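Local coordinates for protein alpha-1,2-mannosyltransferase (Ktr4), putative (Neosartorya fumigata, PDB 7BOP) that belongs to a fungal glycosyltransferase family of the GT-A clan and holds guanosine-5'-diphosphate and a manganese ion in this structure, at residues His48-Arg51 / Asp56-Pro59; Ala69-Leu74 / Thr93-Phe98; Asp82-Met87 / Gln119-Ala124; Phe98-Ile103 / Val207-Glu212. All coordinates share one frame; numbering follows the deposited sequence.

How the contacts relate
Contact 1 comes first along the chain. It closes a short loop beside a sodium site, before strand 69-74, and is in series with the other three. Contact 2 brings the end of helix 80-98 back onto strand 69-74. Contact 3 starts on the same helix and ends past helix 112-119, so its segments alternate with those of contact 2. Contact 4 begins at F98, which it shares with contact 2, and reaches over 100 residues on to helix 207-213. It follows contact 2 in series but crosses contact 3. Together they tie the N-terminal loop, two neighbouring parallel strands and the helices beside them. The centres of contacts 2 and 4 are about 6 Å apart.

Contact 1 of 4, residues His48-Arg51 / Asp56-Pro59; sequences HLWR and DYAP
The loop between strand 30-31 and strand 69-74 turns back beside a sodium site, and here W50 and R51 meet the ring of Y57. A52 and N55 of that site lie between the two segments, and the Y57 side chain is about 5 Å from the sodium ion. The Y57 hydroxyl end reaches the start of the tryptophan side chain, with Y57 OH 3.6 Å from W50 CB. One residue on, the backbone oxygen of R51 faces the rim of the tyrosine. R51 O lies 3.7 Å from Y57 CE2, near the plane of the ring. The same oxygen accepts a hydrogen bond from N55 ND2. The Y57 ring swings beside its own backbone N (chi1 -81°), which aims it at the other segment. Its hydroxyl is hydrogen-bonded to D206 OD2. The W50 indole leads away from Y57. H48 comes over one indole face, with its NE2 above the ring centre. W50 also makes a cation-pi contact with R209, and its NE1 is bonded to D213. R51 turns its guanidinium away to a salt bridge with E44. In the second segment, D56 OD1 accepts from A58 N at 3.1 Å. This is an Asx turn, and it shapes the backbone around Y57. The loop thus lies against helix 207-213, which Y57 touches through R209 and L49 through F210. Y57 also pairs edge to face with F98, at the end of helix 80-98.

Contact 2 of 4, residues Ala69-Leu74 / Thr93-Phe98; sequences AALISL and TWNSKF. With GDP (guanosine-5'-diphosphate), chain H.
L74 O takes a short hydrogen bond from the ribose of guanosine-5'-diphosphate, with GDP O3' 2.6 Å from L74 O. The L74 side chain borders the same ligand. With CG turned opposite the backbone N (chi1 -175°), the branch point lies against the base, L74 CG 3.5 Å from GDP N3. L74 CD2 comes 3.9 Å from GDP O4', so the leucine touches both base and sugar. Three residues back, L71 turns from the strand to helix 80-98. Its two methyls divide the work. L71 CD1 meets the amide of N95, 3.5 Å from N95 ND2 and 3.7 Å from N95 CG. L71 CD2 rests 4.1 Å from W94 CZ3, at an oblique approach to the indole. The leucine and asparagine side chains come from opposite directions. The N95 amide is held at both ends: OD1 accepts from Y100 N, and ND2 donates to E91 OE2. These bonds should limit rotation of the amide against the methyl. W94 NE1 is hydrogen-bonded to Y205 O, and F98 CD2 lies over the rim of one ring face. A wider pi-type turn at 93-95 carries these residues. K97 NZ bonds back to T93 O at 3.0 Å and also forms a salt bridge with D204. The contact is buried within the beta-alpha-beta unit of strand 69-74, helix 80-98 and strand 102-106. L71 also touches W102 on the neighbouring parallel strand and W191 on strand 189-192.

Contact 3 of 4, residues Asp82-Met87 / Gln119-Ala124; sequences DLISTM and QAETKA
Residues 82-87 of helix 80-98 pass a type I turn running from Q119 to T122, with M87 CA and E121 CA 6.7 Å apart. E121 carries the largest share of the contact. Its chain bends at the second torsion (chi2 -60°), which lays its CG and carboxylate across I84 at about a right angle. I84 CD1 is 3.8 Å from E121 CG, and I84 CG2 is 3.6 Å from E121 OE2. The acid end is not left to this apolar neighbour alone, since E121 OE1 makes a salt bridge with K88 on the same helix. M87 reaches over from one turn further along. Its chain is bent at chi3 (72°), and the terminal methyl enters between two residues of the turn. M87 CE lies 4.0 Å from E121 CB and 4.2 Å from T122 CG2. Bonds within the second segment keep the turn in shape. Q119 NE2 donates to A124 O at 2.8 Å, nearly straight and in the plane of the amide. T122 OG1 accepts from A124 N at 3.1 Å, an ST turn, and is also bonded to E91 OE2 of the helix. K123 adds a further tie, its NZ bonding to S96 O. M87 and T122 both also touch W102 on strand 102-106. The contact joins helix 80-98 to the turn that leads from helix 112-119 into strand 126-130, within the Rossmann-like GT-A fold.

Contact 4 of 4, residues Phe98-Ile103 / Val207-Glu212; sequences FNYPWI and VFRFME
F208 points the edge of its ring at the face of Y100, a T-shaped pair. The ring centroids are 4.8 Å apart and the planes stand at 65°. F208 CD2 sits over the centre of the tyrosine ring, and its nearest approach is 3.7 Å to Y100 CE1. F208 CE2 reaches back to Y100 CG at 3.8 Å. The two side chains run antiparallel past one another, which puts the tyrosine hydroxyl beside the first turn of the helix. There Y100 OH is 4.0 Å from F208 CB and 3.9 Å from R209 CG. The R209 chain then bends at chi3 (69°), and its NH1 is bonded to A65 O. In the next shell, Y100 OH is held by two partners, D206 OD2 and T67 N. D206 also takes R209 N on its other oxygen, so one aspartate fixes both the tyrosine and the start of the helix. N99, the first residue past the helix, has a positive phi (57°), where the chain leaves for strand 102-106. A69 of strand 69-74 touches both aromatic rings, and W191 and Y189 of strand 189-192 touch F208. This is core packing of a Rossmann-like GT-A domain: helix 207-213 meets the loop that leads from helix 80-98 into the second strand of a beta-alpha-beta unit.

Contact 1 of 4, residues His48-Arg51 / Asp56-Pro59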
# COMPACT_ATOMS: atom_id res chain seq x y z
N HIS A 48 14.96 -18.68 7.95
CA HIS A 48 14.07 -19.23 8.96
C HIS A 48 12.67 -18.60 8.84
O HIS A 48 12.54 -17.38 8.67
CB HIS A 48 14.65 -18.99 10.36
CG HIS A 48 13.74 -19.43 11.46
ND1 HIS A 48 13.53 -20.76 11.76
CD2 HIS A 48 12.95 -18.72 12.30
CE1 HIS A 48 12.67 -20.85 12.75
NE2 HIS A 48 12.30 -19.63 13.10
N LEU A 49 11.64 -19.44 8.91
CA LEU A 49 10.26 -18.99 8.87
C LEU A 49 9.54 -19.50 10.12
O LEU A 49 9.75 -20.63 10.53
CB LEU A 49 9.56 -19.50 7.61
CG LEU A 49 10.17 -19.03 6.28
CD1 LEU A 49 9.52 -19.74 5.09
CD2 LEU A 49 10.06 -17.52 6.13
N TRP A 50 8.71 -18.65 10.70
CA TRP A 50 7.93 -19.01 11.88
C TRP A 50 6.63 -19.67 11.44
O TRP A 50 5.82 -19.05 10.74
CB TRP A 50 7.67 -17.77 12.72
CG TRP A 50 8.92 -17.23 13.31
CD1 TRP A 50 9.75 -16.29 12.77
CD2 TRP A 50 9.53 -17.66 14.53
NE1 TRP A 50 10.83 -16.08 13.60
CE2 TRP A 50 10.72 -16.91 14.68
CE3 TRP A 50 9.18 -18.59 15.51
CZ2 TRP A 50 11.58 -17.08 15.79
CZ3 TRP A 50 10.03 -18.76 16.61
CH2 TRP A 50 11.21 -18.00 16.74
N ARG A 51 6.45 -20.94 11.84
CA ARG A 51 5.30 -21.77 11.47
C ARG A 51 4.25 -21.85 12.57
O ARG A 51 4.59 -21.85 13.75
CB ARG A 51 5.74 -23.21 11.19
CG ARG A 51 6.91 -23.38 10.23
CD ARG A 51 6.49 -22.99 8.84
NE ARG A 51 7.53 -23.26 7.86
CZ ARG A 51 7.41 -22.97 6.56
NH1 ARG A 51 6.29 -22.40 6.11
NH2 ARG A 51 8.41 -23.25 5.72
N ASP A 56 3.15 -21.50 19.55
CA ASP A 56 1.91 -21.09 20.18
C ASP A 56 1.36 -19.84 19.49
O ASP A 56 1.79 -18.74 19.78
CB ASP A 56 2.17 -20.81 21.67
CG ASP A 56 0.93 -20.34 22.41
OD1 ASP A 56 -0.18 -20.37 21.83
OD2 ASP A 56 1.10 -19.95 23.59
N TYR A 57 0.41 -20.02 18.58
CA TYR A 57 -0.31 -18.92 17.96
C TYR A 57 -1.80 -18.96 18.33
O TYR A 57 -2.64 -18.42 17.62
CB TYR A 57 -0.12 -18.95 16.43
CG TYR A 57 1.18 -18.33 15.95
CD1 TYR A 57 1.34 -16.95 15.88
CD2 TYR A 57 2.24 -19.13 15.54
CE1 TYR A 57 2.53 -16.38 15.43
CE2 TYR A 57 3.44 -18.58 15.08
CZ TYR A 57 3.57 -17.20 15.02
OH TYR A 57 4.75 -16.66 14.56
N ALA A 58 -2.12 -19.55 19.49
CA ALA A 58 -3.51 -19.58 19.96
C ALA A 58 -4.03 -18.14 20.13
O ALA A 58 -3.30 -17.27 20.61
CB ALA A 58 -3.63 -20.35 21.28
N PRO A 59 -5.29 -17.90 19.74
CA PRO A 59 -5.81 -16.52 19.71
C PRO A 59 -5.84 -15.81 21.06
O PRO A 59 -5.68 -14.60 21.12
CB PRO A 59 -7.22 -16.68 19.14
CG PRO A 59 -7.56 -18.11 19.31
CD PRO A 59 -6.29 -18.88 19.31

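Contact 2 of 4, residues Ala69-Leu74 / Thr93-Phe98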
# COMPACT_ATOMS: atom_id res chain seq x y z
N ALA A 69 2.31 -6.50 16.06
CA ALA A 69 1.80 -6.19 14.73
C ALA A 69 0.29 -6.37 14.70
O ALA A 69 -0.27 -7.09 15.53
CB ALA A 69 2.48 -7.07 13.69
N ALA A 70 -0.36 -5.69 13.75
CA ALA A 70 -1.79 -5.77 13.59
C ALA A 70 -2.19 -5.72 12.12
O ALA A 70 -1.50 -5.11 11.30
CB ALA A 70 -2.47 -4.65 14.34
N LEU A 71 -3.30 -6.36 11.81
CA LEU A 71 -4.03 -6.14 10.58
C LEU A 71 -4.82 -4.87 10.80
O LEU A 71 -5.49 -4.74 11.84
CB LEU A 71 -4.98 -7.31 10.31
CG LEU A 71 -4.29 -8.67 10.18
CD1 LEU A 71 -5.28 -9.82 10.30
CD2 LEU A 71 -3.49 -8.77 8.89
N ILE A 72 -4.73 -3.91 9.87
CA ILE A 72 -5.44 -2.63 10.01
C ILE A 72 -6.26 -2.31 8.78
O ILE A 72 -5.92 -2.74 7.66
CB ILE A 72 -4.50 -1.44 10.36
CG1 ILE A 72 -3.58 -1.05 9.20
CG2 ILE A 72 -3.69 -1.75 11.62
CD1 ILE A 72 -2.77 0.20 9.49
N SER A 73 -7.33 -1.56 8.98
CA SER A 73 -8.19 -1.19 7.86
C SER A 73 -8.94 0.10 8.16
O SER A 73 -9.63 0.20 9.18
CB SER A 73 -9.17 -2.32 7.54
OG SER A 73 -9.93 -2.04 6.37
N LEU A 74 -8.75 1.10 7.29
CA LEU A 74 -9.61 2.28 7.25
C LEU A 74 -10.81 1.91 6.41
O LEU A 74 -10.66 1.56 5.24
CB LEU A 74 -8.88 3.48 6.64
CG LEU A 74 -9.67 4.80 6.66
CD1 LEU A 74 -9.73 5.40 8.06
CD2 LEU A 74 -9.06 5.80 5.68
N THR A 93 -6.70 -17.93 4.34
CA THR A 93 -5.37 -18.13 3.78
C THR A 93 -4.24 -17.97 4.77
O THR A 93 -3.17 -18.54 4.56
CB THR A 93 -5.11 -17.19 2.59
OG1 THR A 93 -5.21 -15.83 2.99
CG2 THR A 93 -6.07 -17.51 1.44
N TRP A 94 -4.45 -17.20 5.84
CA TRP A 94 -3.36 -16.82 6.74
C TRP A 94 -3.75 -16.68 8.22
O TRP A 94 -3.22 -17.41 9.06
CB TRP A 94 -2.69 -15.52 6.25
CG TRP A 94 -1.46 -15.20 7.01
CD1 TRP A 94 -0.28 -15.84 6.94
CD2 TRP A 94 -1.30 -14.18 8.00
NE1 TRP A 94 0.63 -15.28 7.81
CE2 TRP A 94 0.02 -14.26 8.47
CE3 TRP A 94 -2.15 -13.20 8.52
CZ2 TRP A 94 0.52 -13.40 9.45
CZ3 TRP A 94 -1.65 -12.34 9.49
CH2 TRP A 94 -0.33 -12.45 9.95
N ASN A 95 -4.63 -15.74 8.55
CA ASN A 95 -4.78 -15.35 9.95
C ASN A 95 -5.50 -16.37 10.86
O ASN A 95 -5.39 -16.25 12.09
CB ASN A 95 -5.43 -13.98 10.09
CG ASN A 95 -5.07 -13.30 11.41
OD1 ASN A 95 -3.91 -13.27 11.80
ND2 ASN A 95 -6.06 -12.74 12.08
N SER A 96 -6.21 -17.35 10.30
CA SER A 96 -6.80 -18.40 11.15
C SER A 96 -5.72 -19.21 11.86
O SER A 96 -5.98 -19.79 12.90
CB SER A 96 -7.73 -19.31 10.37
OG SER A 96 -7.01 -20.02 9.39
N LYS A 97 -4.51 -19.23 11.29
CA LYS A 97 -3.38 -19.94 11.89
C LYS A 97 -2.56 -19.07 12.84
O LYS A 97 -2.01 -19.57 13.82
CB LYS A 97 -2.47 -20.50 10.79
CG LYS A 97 -3.18 -21.42 9.81
CD LYS A 97 -2.34 -21.67 8.56
CE LYS A 97 -2.26 -20.44 7.66
NZ LYS A 97 -2.15 -20.82 6.23
N PHE A 98 -2.43 -17.79 12.53
CA PHE A 98 -1.54 -16.90 13.29
C PHE A 98 -2.27 -16.00 14.28
O PHE A 98 -1.70 -15.61 15.30
CB PHE A 98 -0.65 -16.13 12.31
CG PHE A 98 0.27 -17.02 11.54
CD1 PHE A 98 1.37 -17.58 12.16
CD2 PHE A 98 0.00 -17.34 10.21
CE1 PHE A 98 2.22 -18.42 11.47
CE2 PHE A 98 0.85 -18.19 9.52
CZ PHE A 98 1.96 -18.73 10.14
PB GDP H . -9.64 3.19 -4.03
O1B GDP H . -10.74 3.13 -5.05
O2B GDP H . -9.20 1.82 -3.49
O3B GDP H . -8.48 4.11 -4.36
O3A GDP H . -10.40 3.96 -2.81
PA GDP H . -11.34 3.27 -1.68
O1A GDP H . -12.73 3.86 -1.75
O2A GDP H . -11.11 1.75 -1.72
O5' GDP H . -10.63 3.94 -0.41
C5' GDP H . -9.35 3.49 0.06
C4' GDP H . -9.47 2.95 1.48
O4' GDP H . -9.88 4.01 2.35
C3' GDP H . -10.53 1.87 1.66
O3' GDP H . -10.09 1.01 2.72
C2' GDP H . -11.79 2.63 2.04
O2' GDP H . -12.68 1.84 2.83
C1' GDP H . -11.22 3.81 2.82
N9 GDP H . -11.91 5.12 2.73
C8 GDP H . -11.98 5.99 1.68
N7 GDP H . -12.66 7.10 2.03
C5 GDP H . -13.03 6.96 3.32
C6 GDP H . -13.77 7.76 4.32
O6 GDP H . -14.23 8.87 4.00
N1 GDP H . -13.93 7.26 5.57
C2 GDP H . -13.42 6.05 5.93
N2 GDP H . -13.61 5.58 7.19
N3 GDP H . -12.74 5.27 5.05
C4 GDP H . -12.52 5.67 3.78

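Contact 3 of 4, residues Asp82-Met87 / Gln119-Ala124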
# COMPACT_ATOMS: atom_id res chain seq x y z
N ASP A 82 -18.48 -6.03 1.96
CA ASP A 82 -17.23 -6.19 1.22
C ASP A 82 -16.04 -6.43 2.15
O ASP A 82 -15.14 -7.21 1.81
CB ASP A 82 -16.97 -4.97 0.33
CG ASP A 82 -17.92 -4.90 -0.87
OD1 ASP A 82 -18.47 -5.93 -1.28
OD2 ASP A 82 -18.09 -3.80 -1.42
N LEU A 83 -16.03 -5.78 3.31
CA LEU A 83 -15.01 -6.05 4.33
C LEU A 83 -15.06 -7.51 4.79
O LEU A 83 -14.03 -8.19 4.85
CB LEU A 83 -15.15 -5.10 5.53
CG LEU A 83 -14.15 -5.31 6.68
CD1 LEU A 83 -12.72 -5.03 6.23
CD2 LEU A 83 -14.50 -4.43 7.86
N ILE A 84 -16.26 -8.01 5.07
CA ILE A 84 -16.44 -9.41 5.50
C ILE A 84 -15.88 -10.41 4.45
O ILE A 84 -15.21 -11.36 4.82
CB ILE A 84 -17.93 -9.73 5.83
CG1 ILE A 84 -18.45 -8.92 7.03
CG2 ILE A 84 -18.13 -11.23 6.06
CD1 ILE A 84 -17.70 -9.07 8.33
N SER A 85 -16.16 -10.19 3.16
CA SER A 85 -15.58 -11.03 2.10
C SER A 85 -14.05 -11.07 2.19
O SER A 85 -13.43 -12.12 2.10
CB SER A 85 -15.98 -10.52 0.72
OG SER A 85 -17.37 -10.65 0.54
N THR A 86 -13.46 -9.90 2.37
CA THR A 86 -12.02 -9.78 2.49
C THR A 86 -11.46 -10.50 3.73
O THR A 86 -10.48 -11.22 3.63
CB THR A 86 -11.61 -8.31 2.51
OG1 THR A 86 -11.98 -7.72 1.26
CG2 THR A 86 -10.10 -8.16 2.76
N MET A 87 -12.11 -10.29 4.87
CA MET A 87 -11.72 -10.96 6.11
C MET A 87 -11.74 -12.48 5.96
O MET A 87 -10.81 -13.15 6.40
CB MET A 87 -12.65 -10.55 7.25
CG MET A 87 -12.47 -9.12 7.73
SD MET A 87 -13.46 -8.78 9.22
CE MET A 87 -12.56 -9.72 10.45
N GLN A 119 -16.14 -9.27 14.25
CA GLN A 119 -15.61 -10.18 15.28
C GLN A 119 -16.02 -11.63 15.04
O GLN A 119 -15.28 -12.55 15.37
CB GLN A 119 -16.00 -9.69 16.69
CG GLN A 119 -15.40 -10.48 17.85
CD GLN A 119 -13.88 -10.43 17.92
OE1 GLN A 119 -13.31 -9.49 18.47
NE2 GLN A 119 -13.22 -11.46 17.39
N ALA A 120 -17.19 -11.84 14.42
CA ALA A 120 -17.65 -13.18 14.04
C ALA A 120 -16.79 -13.90 12.99
O ALA A 120 -16.85 -15.11 12.86
CB ALA A 120 -19.10 -13.11 13.56
N GLU A 121 -15.97 -13.15 12.24
CA GLU A 121 -15.14 -13.73 11.19
C GLU A 121 -13.71 -14.07 11.61
O GLU A 121 -12.92 -14.50 10.77
CB GLU A 121 -15.10 -12.76 10.00
CG GLU A 121 -16.45 -12.51 9.34
CD GLU A 121 -17.11 -13.76 8.80
OE1 GLU A 121 -16.41 -14.76 8.50
OE2 GLU A 121 -18.34 -13.76 8.64
N THR A 122 -13.37 -13.89 12.88
CA THR A 122 -12.00 -14.12 13.33
C THR A 122 -12.00 -14.59 14.78
O THR A 122 -12.88 -14.21 15.55
CB THR A 122 -11.14 -12.85 13.17
OG1 THR A 122 -9.80 -13.11 13.58
CG2 THR A 122 -11.66 -11.69 13.99
N LYS A 123 -11.02 -15.41 15.12
CA LYS A 123 -10.79 -15.80 16.52
C LYS A 123 -9.93 -14.78 17.24
O LYS A 123 -9.84 -14.81 18.46
CB LYS A 123 -10.12 -17.17 16.60
CG LYS A 123 -10.85 -18.28 15.87
CD LYS A 123 -10.21 -19.65 16.09
CE LYS A 123 -8.73 -19.74 15.70
NZ LYS A 123 -8.43 -19.37 14.29
N ALA A 124 -9.27 -13.89 16.49
CA ALA A 124 -8.41 -12.88 17.10
C ALA A 124 -9.23 -11.74 17.68
O ALA A 124 -10.41 -11.58 17.35
CB ALA A 124 -7.40 -12.34 16.10

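Contact 4 of 4, residues Phe98-Ile103 / Val207-Glu212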
# COMPACT_ATOMS: atom_id res chain seq x y z
N PHE A 98 -2.43 -17.79 12.53
CA PHE A 98 -1.54 -16.90 13.29
C PHE A 98 -2.27 -16.00 14.28
O PHE A 98 -1.70 -15.61 15.30
CB PHE A 98 -0.65 -16.13 12.31
CG PHE A 98 0.27 -17.02 11.54
CD1 PHE A 98 1.37 -17.58 12.16
CD2 PHE A 98 0.00 -17.34 10.21
CE1 PHE A 98 2.22 -18.42 11.47
CE2 PHE A 98 0.85 -18.19 9.52
CZ PHE A 98 1.96 -18.73 10.14
N ASN A 99 -3.53 -15.66 13.98
CA ASN A 99 -4.42 -14.95 14.90
C ASN A 99 -3.89 -13.60 15.38
O ASN A 99 -3.96 -13.28 16.58
CB ASN A 99 -4.79 -15.86 16.08
CG ASN A 99 -5.51 -17.10 15.63
OD1 ASN A 99 -6.63 -17.02 15.14
ND2 ASN A 99 -4.87 -18.24 15.76
N TYR A 100 -3.36 -12.81 14.45
CA TYR A 100 -3.02 -11.43 14.74
C TYR A 100 -4.31 -10.60 14.86
O TYR A 100 -5.32 -10.92 14.21
CB TYR A 100 -2.07 -10.87 13.66
CG TYR A 100 -0.63 -11.21 13.90
CD1 TYR A 100 0.17 -10.39 14.69
CD2 TYR A 100 -0.06 -12.36 13.36
CE1 TYR A 100 1.50 -10.70 14.92
CE2 TYR A 100 1.27 -12.68 13.59
CZ TYR A 100 2.05 -11.84 14.37
OH TYR A 100 3.36 -12.13 14.60
N PRO A 101 -4.30 -9.56 15.69
CA PRO A 101 -5.51 -8.75 15.88
C PRO A 101 -5.85 -7.87 14.67
O PRO A 101 -4.95 -7.51 13.89
CB PRO A 101 -5.16 -7.86 17.06
CG PRO A 101 -3.68 -7.70 16.97
CD PRO A 101 -3.15 -8.98 16.42
N TRP A 102 -7.14 -7.57 14.53
CA TRP A 102 -7.65 -6.60 13.56
C TRP A 102 -7.95 -5.28 14.26
O TRP A 102 -8.63 -5.27 15.31
CB TRP A 102 -8.94 -7.08 12.90
CG TRP A 102 -8.83 -8.23 11.98
CD1 TRP A 102 -8.80 -9.56 12.32
CD2 TRP A 102 -8.80 -8.18 10.55
NE1 TRP A 102 -8.74 -10.33 11.19
CE2 TRP A 102 -8.73 -9.51 10.09
CE3 TRP A 102 -8.80 -7.14 9.61
CZ2 TRP A 102 -8.68 -9.83 8.73
CZ3 TRP A 102 -8.75 -7.46 8.26
CH2 TRP A 102 -8.68 -8.79 7.83
N ILE A 103 -7.45 -4.18 13.70
CA ILE A 103 -7.77 -2.84 14.18
C ILE A 103 -8.42 -2.06 13.04
O ILE A 103 -7.78 -1.78 12.00
CB ILE A 103 -6.53 -2.10 14.73
CG1 ILE A 103 -5.78 -2.98 15.73
CG2 ILE A 103 -6.93 -0.80 15.41
CD1 ILE A 103 -4.51 -2.39 16.27
N VAL A 207 4.21 -13.61 8.39
CA VAL A 207 4.77 -12.57 7.52
C VAL A 207 5.34 -11.41 8.32
O VAL A 207 6.30 -10.78 7.89
CB VAL A 207 3.76 -12.03 6.47
CG1 VAL A 207 3.23 -13.16 5.60
CG2 VAL A 207 2.62 -11.26 7.12
N PHE A 208 4.76 -11.14 9.49
CA PHE A 208 5.25 -10.06 10.33
C PHE A 208 6.64 -10.36 10.89
O PHE A 208 7.53 -9.50 10.84
CB PHE A 208 4.28 -9.75 11.47
CG PHE A 208 3.00 -9.10 11.02
CD1 PHE A 208 3.02 -7.90 10.30
CD2 PHE A 208 1.77 -9.64 11.38
CE1 PHE A 208 1.83 -7.28 9.92
CE2 PHE A 208 0.58 -9.02 11.01
CZ PHE A 208 0.61 -7.83 10.28
N ARG A 209 6.84 -11.57 11.38
CA ARG A 209 8.15 -11.96 11.90
C ARG A 209 9.15 -12.24 10.78
O ARG A 209 10.34 -12.08 10.97
CB ARG A 209 8.02 -13.14 12.85
CG ARG A 209 7.20 -12.76 14.08
CD ARG A 209 7.28 -13.81 15.16
NE ARG A 209 8.60 -13.88 15.78
CZ ARG A 209 8.94 -14.71 16.78
NH1 ARG A 209 8.06 -15.57 17.28
NH2 ARG A 209 10.18 -14.68 17.26
N PHE A 210 8.65 -12.61 9.60
CA PHE A 210 9.49 -12.61 8.39
C PHE A 210 10.11 -11.22 8.20
O PHE A 210 11.32 -11.11 8.05
CB PHE A 210 8.70 -13.08 7.16
CG PHE A 210 9.36 -12.75 5.85
CD1 PHE A 210 10.39 -13.53 5.37
CD2 PHE A 210 8.97 -11.63 5.13
CE1 PHE A 210 11.03 -13.22 4.17
CE2 PHE A 210 9.59 -11.31 3.92
CZ PHE A 210 10.62 -12.11 3.44
N MET A 211 9.27 -10.18 8.26
CA MET A 211 9.72 -8.79 8.14
C MET A 211 10.70 -8.42 9.26
O MET A 211 11.78 -7.88 9.01
CB MET A 211 8.56 -7.79 8.20
CG MET A 211 7.48 -7.94 7.14
SD MET A 211 7.94 -7.26 5.55
CE MET A 211 7.97 -5.51 5.89
N GLU A 212 10.30 -8.72 10.49
CA GLU A 212 11.10 -8.35 11.65
C GLU A 212 12.47 -8.99 11.70
O GLU A 212 13.46 -8.31 11.95
CB GLU A 212 10.33 -8.64 12.94
CG GLU A 212 11.05 -8.14 14.18
CD GLU A 212 10.16 -8.10 15.40
OE1 GLU A 212 10.30 -7.13 16.17
OE2 GLU A 212 9.35 -9.02 15.59